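Delta (Bacillus subtilis, PDB 3ZH9) probably opens the ring-shaped beta subunit dimer as part of the ATP-driven complex that loads it onto primed DNA for replication. Local coordinates at residues A[257-269]-A[292-305]. Sequence-based numbering, arbitrary orientation.
Sequences NQFRLILQTKYFA and AMDQARLFSEEELR
Lys266 NZ donates hydrogen bonds to two backbone carbonyls of the turn 296-299, Ala296 O at 2.8 Å and Phe299 O at 2.7 Å. It meets Phe299 O almost head-on but lies above the carbonyl plane of Ala296 O, on the face opposite Phe299 N. The chain runs extended to CE, then bends at chi4 (66°), which sets NZ between the two oxygens, where it can bond both. Replacing the lysine with an alanine is likely to leave both carbonyls without its ammonium group and the turn less firmly tied to helix 248-269. In the second polar link, Gln258 NE2 donates to Gln295 OE1 at 2.8 Å, nearly straight (163°), with the amide planes 56° apart. Asn224 accepts from Gln295 NE2.

The rest of the contact is mainly apolar. Ile262 is a knob among Ala292, Gln295, Ala296 and Leu304; its CG2 lies 3.6 Å from Ala296 CB. Ala292 and Leu304 are knobs in return. Leu304 CD2 reaches the edge of the Phe259 ring. That ring also points an edge at the face of Phe299, a T-shaped pair with centroids 5.5 Å apart.

Ser300 and Glu303 form a capping box that starts helix 301-319. In this all-helical C-terminal domain, helices 286-296 and 301-319, joined through the type I turn, pack knobs-into-holes against helix 248-269.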
loop_
_atom_site.group_PDB
_atom_site.type_symbol
_atom_site.label_atom_id
_atom_site.label_comp_id
_atom_site.label_asym_id
_atom_site.label_seq_id
_atom_site.Cartn_x
_atom_site.Cartn_y
_atom_site.Cartn_z
ATOM N N ASN A 257 5.613 17.124 -4.610
ATOM C CA ASN A 257 5.625 15.685 -4.869
ATOM C C ASN A 257 4.663 15.281 -6.006
ATOM O O ASN A 257 4.939 14.365 -6.781
ATOM C CB ASN A 257 5.247 14.893 -3.602
ATOM C CG ASN A 257 6.222 15.107 -2.444
ATOM O OD1 ASN A 257 7.401 15.407 -2.641
ATOM N ND2 ASN A 257 5.722 14.943 -1.221
ATOM N N GLN A 258 3.507 15.928 -6.070
ATOM C CA GLN A 258 2.532 15.587 -7.093
ATOM C C GLN A 258 2.986 16.073 -8.463
ATOM O O GLN A 258 2.822 15.368 -9.463
ATOM C CB GLN A 258 1.144 16.124 -6.753
ATOM C CG GLN A 258 0.053 15.780 -7.792
ATOM C CD GLN A 258 -0.242 14.282 -7.932
ATOM O OE1 GLN A 258 0.280 13.452 -7.183
ATOM N NE2 GLN A 258 -1.089 13.936 -8.902
ATOM N N PHE A 259 3.563 17.266 -8.514
ATOM C CA PHE A 259 4.018 17.801 -9.795
ATOM C C PHE A 259 5.192 17.010 -10.334
ATOM O O PHE A 259 5.265 16.756 -11.522
ATOM C CB PHE A 259 4.322 19.297 -9.711
ATOM C CG PHE A 259 3.119 20.154 -9.974
ATOM C CD1 PHE A 259 2.524 20.162 -11.228
ATOM C CD2 PHE A 259 2.562 20.921 -8.975
ATOM C CE1 PHE A 259 1.386 20.932 -11.482
ATOM C CE2 PHE A 259 1.430 21.710 -9.225
ATOM C CZ PHE A 259 0.841 21.703 -10.483
ATOM N N ARG A 260 6.100 16.594 -9.454
ATOM C CA ARG A 260 7.171 15.695 -9.871
ATOM C C ARG A 260 6.610 14.386 -10.409
ATOM O O ARG A 260 7.071 13.887 -11.425
ATOM C CB ARG A 260 8.170 15.444 -8.733
ATOM C CG ARG A 260 9.108 16.652 -8.488
ATOM C CD ARG A 260 10.292 16.297 -7.587
ATOM N NE ARG A 260 9.832 15.826 -6.290
ATOM C CZ ARG A 260 9.850 16.563 -5.188
ATOM N NH1 ARG A 260 10.340 17.798 -5.224
ATOM N NH2 ARG A 260 9.398 16.057 -4.052
ATOM N N LEU A 261 5.609 13.835 -9.726
ATOM C CA LEU A 261 4.948 12.624 -10.198
ATOM C C LEU A 261 4.300 12.795 -11.571
ATOM O O LEU A 261 4.378 11.902 -12.416
ATOM C CB LEU A 261 3.884 12.182 -9.202
ATOM C CG LEU A 261 3.163 10.883 -9.552
ATOM C CD1 LEU A 261 4.124 9.719 -9.765
ATOM C CD2 LEU A 261 2.123 10.565 -8.467
ATOM N N ILE A 262 3.625 13.923 -11.782
ATOM C CA ILE A 262 2.986 14.167 -13.075
ATOM C C ILE A 262 4.031 14.209 -14.192
ATOM O O ILE A 262 3.884 13.572 -15.236
ATOM C CB ILE A 262 2.184 15.491 -13.049
ATOM C CG1 ILE A 262 0.972 15.336 -12.128
ATOM C CG2 ILE A 262 1.703 15.862 -14.444
ATOM C CD1 ILE A 262 0.418 16.656 -11.668
ATOM N N LEU A 263 5.114 14.937 -13.957
ATOM C CA LEU A 263 6.185 15.023 -14.959
ATOM C C LEU A 263 6.750 13.630 -15.296
ATOM O O LEU A 263 6.882 13.279 -16.459
ATOM C CB LEU A 263 7.307 15.948 -14.466
ATOM C CG LEU A 263 8.453 16.126 -15.479
ATOM C CD1 LEU A 263 8.035 17.111 -16.574
ATOM C CD2 LEU A 263 9.690 16.582 -14.799
ATOM N N GLN A 264 7.074 12.835 -14.275
ATOM C CA GLN A 264 7.576 11.470 -14.501
ATOM C C GLN A 264 6.586 10.592 -15.284
ATOM O O GLN A 264 6.944 9.896 -16.238
ATOM C CB GLN A 264 7.862 10.799 -13.164
ATOM C CG GLN A 264 9.110 11.311 -12.459
ATOM C CD GLN A 264 9.162 10.830 -11.028
ATOM O OE1 GLN A 264 8.158 10.859 -10.317
ATOM N NE2 GLN A 264 10.326 10.380 -10.600
ATOM N N THR A 265 5.340 10.605 -14.836
ATOM C CA THR A 265 4.296 9.836 -15.477
ATOM C C THR A 265 4.114 10.268 -16.946
ATOM O O THR A 265 4.022 9.425 -17.846
ATOM C CB THR A 265 2.986 9.974 -14.681
ATOM O OG1 THR A 265 3.166 9.389 -13.382
ATOM C CG2 THR A 265 1.886 9.243 -15.377
ATOM N N LYS A 266 4.079 11.577 -17.189
ATOM C CA LYS A 266 3.927 12.094 -18.553
ATOM C C LYS A 266 5.082 11.623 -19.438
ATOM O O LYS A 266 4.882 11.215 -20.573
ATOM C CB LYS A 266 3.853 13.629 -18.548
ATOM C CG LYS A 266 3.518 14.255 -19.895
ATOM C CD LYS A 266 3.618 15.783 -19.822
ATOM C CE LYS A 266 3.082 16.458 -21.084
ATOM N NZ LYS A 266 1.615 16.278 -21.281
ATOM N N TYR A 267 6.294 11.677 -18.895
ATOM C CA TYR A 267 7.495 11.251 -19.601
ATOM C C TYR A 267 7.434 9.777 -20.039
ATOM O O TYR A 267 7.758 9.435 -21.181
ATOM C CB TYR A 267 8.717 11.477 -18.707
ATOM C CG TYR A 267 10.007 10.964 -19.317
ATOM C CD1 TYR A 267 10.692 11.704 -20.285
ATOM C CD2 TYR A 267 10.533 9.737 -18.929
ATOM C CE1 TYR A 267 11.873 11.223 -20.851
ATOM C CE2 TYR A 267 11.706 9.250 -19.484
ATOM C CZ TYR A 267 12.377 9.998 -20.434
ATOM O OH TYR A 267 13.538 9.489 -20.967
ATOM N N PHE A 268 7.018 8.901 -19.133
ATOM C CA PHE A 268 6.933 7.486 -19.474
ATOM C C PHE A 268 5.680 7.153 -20.284
ATOM O O PHE A 268 5.731 6.302 -21.159
ATOM C CB PHE A 268 7.011 6.618 -18.229
ATOM C CG PHE A 268 8.364 6.619 -17.581
ATOM C CD1 PHE A 268 9.464 6.084 -18.237
ATOM C CD2 PHE A 268 8.537 7.160 -16.322
ATOM C CE1 PHE A 268 10.719 6.072 -17.639
ATOM C CE2 PHE A 268 9.802 7.154 -15.711
ATOM C CZ PHE A 268 10.890 6.615 -16.374
ATOM N N ALA A 269 4.563 7.822 -19.999
ATOM C CA ALA A 269 3.344 7.626 -20.796
ATOM C C ALA A 269 3.568 7.956 -22.275
ATOM O O ALA A 269 3.047 7.269 -23.160
ATOM C CB ALA A 269 2.184 8.449 -20.243
ATOM N N ALA A 292 -2.228 10.642 -11.786
ATOM C CA ALA A 292 -1.167 11.512 -12.280
ATOM C C ALA A 292 -1.160 11.474 -13.800
ATOM O O ALA A 292 -0.884 12.475 -14.425
ATOM C CB ALA A 292 0.223 11.095 -11.717
ATOM N N MET A 293 -1.448 10.307 -14.384
ATOM C CA MET A 293 -1.516 10.200 -15.833
ATOM C C MET A 293 -2.604 11.123 -16.365
ATOM O O MET A 293 -2.412 11.777 -17.388
ATOM C CB MET A 293 -1.814 8.776 -16.289
ATOM C CG MET A 293 -0.673 7.785 -16.106
ATOM S SD MET A 293 -1.099 6.120 -16.647
ATOM C CE MET A 293 -0.860 6.268 -18.420
ATOM N N ASP A 294 -3.746 11.168 -15.677
ATOM C CA ASP A 294 -4.876 11.991 -16.133
ATOM C C ASP A 294 -4.486 13.455 -16.079
ATOM O O ASP A 294 -4.769 14.225 -16.992
ATOM C CB ASP A 294 -6.114 11.777 -15.266
ATOM C CG ASP A 294 -6.766 10.415 -15.485
ATOM O OD1 ASP A 294 -6.514 9.784 -16.536
ATOM O OD2 ASP A 294 -7.548 9.987 -14.604
ATOM N N GLN A 295 -3.818 13.837 -14.999
ATOM C CA GLN A 295 -3.414 15.221 -14.834
ATOM C C GLN A 295 -2.315 15.606 -15.826
ATOM O O GLN A 295 -2.288 16.727 -16.320
ATOM C CB GLN A 295 -2.966 15.483 -13.404
ATOM C CG GLN A 295 -4.124 15.620 -12.435
ATOM C CD GLN A 295 -3.680 16.028 -11.041
ATOM O OE1 GLN A 295 -2.633 15.595 -10.554
ATOM N NE2 GLN A 295 -4.479 16.863 -10.392
ATOM N N ALA A 296 -1.425 14.665 -16.125
ATOM C CA ALA A 296 -0.300 14.940 -17.015
ATOM C C ALA A 296 -0.786 15.392 -18.385
ATOM O O ALA A 296 -0.131 16.198 -19.044
ATOM C CB ALA A 296 0.612 13.706 -17.153
ATOM N N ARG A 297 -1.934 14.871 -18.812
ATOM C CA ARG A 297 -2.517 15.268 -20.099
ATOM C C ARG A 297 -2.864 16.751 -20.151
ATOM O O ARG A 297 -2.951 17.337 -21.222
ATOM C CB ARG A 297 -3.763 14.425 -20.424
ATOM C CG ARG A 297 -3.454 12.939 -20.571
ATOM C CD ARG A 297 -4.326 12.265 -21.624
ATOM N NE ARG A 297 -3.526 11.295 -22.366
ATOM C CZ ARG A 297 -3.374 11.275 -23.688
ATOM N NH1 ARG A 297 -3.999 12.154 -24.463
ATOM N NH2 ARG A 297 -2.600 10.350 -24.243
ATOM N N LEU A 298 -3.050 17.366 -18.997
ATOM C CA LEU A 298 -3.535 18.735 -18.965
ATOM C C LEU A 298 -2.415 19.764 -18.888
ATOM O O LEU A 298 -2.679 20.960 -18.928
ATOM C CB LEU A 298 -4.489 18.909 -17.787
ATOM C CG LEU A 298 -5.601 17.861 -17.706
ATOM C CD1 LEU A 298 -6.492 18.145 -16.510
ATOM C CD2 LEU A 298 -6.422 17.826 -18.994
ATOM N N PHE A 299 -1.172 19.298 -18.769
ATOM C CA PHE A 299 0.005 20.179 -18.725
ATOM C C PHE A 299 1.007 19.858 -19.832
ATOM O O PHE A 299 1.150 18.697 -20.243
ATOM C CB PHE A 299 0.761 20.026 -17.403
ATOM C CG PHE A 299 -0.008 20.462 -16.197
ATOM C CD1 PHE A 299 0.004 21.794 -15.796
ATOM C CD2 PHE A 299 -0.737 19.546 -15.458
ATOM C CE1 PHE A 299 -0.695 22.197 -14.676
ATOM C CE2 PHE A 299 -1.437 19.938 -14.339
ATOM C CZ PHE A 299 -1.416 21.264 -13.943
ATOM N N SER A 300 1.745 20.868 -20.274
ATOM C CA SER A 300 2.839 20.615 -21.186
ATOM C C SER A 300 4.078 20.292 -20.371
ATOM O O SER A 300 4.156 20.597 -19.187
ATOM C CB SER A 300 3.095 21.809 -22.102
ATOM O OG SER A 300 3.542 22.914 -21.350
ATOM N N GLU A 301 5.033 19.643 -21.013
ATOM C CA GLU A 301 6.301 19.328 -20.390
ATOM C C GLU A 301 6.937 20.620 -19.875
ATOM O O GLU A 301 7.441 20.678 -18.752
ATOM C CB GLU A 301 7.191 18.668 -21.440
ATOM C CG GLU A 301 8.342 17.878 -20.911
ATOM C CD GLU A 301 9.193 17.295 -22.036
ATOM O OE1 GLU A 301 9.418 18.009 -23.042
ATOM O OE2 GLU A 301 9.632 16.125 -21.917
ATOM N N GLU A 302 6.901 21.663 -20.701
ATOM C CA GLU A 302 7.527 22.933 -20.339
ATOM C C GLU A 302 6.862 23.600 -19.135
ATOM O O GLU A 302 7.544 24.164 -18.287
ATOM C CB GLU A 302 7.576 23.915 -21.527
ATOM C CG GLU A 302 8.072 25.291 -21.084
ATOM C CD GLU A 302 8.148 26.328 -22.198
ATOM O OE1 GLU A 302 7.613 26.087 -23.307
ATOM O OE2 GLU A 302 8.751 27.398 -21.952
ATOM N N GLU A 303 5.537 23.546 -19.050
ATOM C CA GLU A 303 4.857 24.065 -17.858
ATOM C C GLU A 303 5.323 23.338 -16.596
ATOM O O GLU A 303 5.625 23.949 -15.570
ATOM C CB GLU A 303 3.356 23.870 -17.966
ATOM C CG GLU A 303 2.646 24.774 -18.949
ATOM C CD GLU A 303 1.138 24.533 -18.927
ATOM O OE1 GLU A 303 0.666 23.582 -19.602
ATOM O OE2 GLU A 303 0.433 25.277 -18.207
ATOM N N LEU A 304 5.354 22.014 -16.680
ATOM C CA LEU A 304 5.682 21.189 -15.526
ATOM C C LEU A 304 7.087 21.487 -15.026
ATOM O O LEU A 304 7.312 21.580 -13.836
ATOM C CB LEU A 304 5.515 19.706 -15.890
ATOM C CG LEU A 304 4.054 19.272 -16.077
ATOM C CD1 LEU A 304 3.943 17.876 -16.696
ATOM C CD2 LEU A 304 3.273 19.352 -14.728
ATOM N N ARG A 305 8.032 21.647 -15.949
ATOM C CA ARG A 305 9.393 22.004 -15.589
ATOM C C ARG A 305 9.467 23.358 -14.891
ATOM O O ARG A 305 10.199 23.510 -13.930
ATOM C CB ARG A 305 10.297 22.013 -16.827
ATOM C CG ARG A 305 10.605 20.633 -17.358
ATOM C CD ARG A 305 11.193 20.724 -18.763
ATOM N NE ARG A 305 11.617 19.422 -19.289
ATOM C CZ ARG A 305 11.969 19.217 -20.556
ATOM N NH1 ARG A 305 11.915 20.220 -21.426
ATOM N NH2 ARG A 305 12.358 18.017 -20.963
#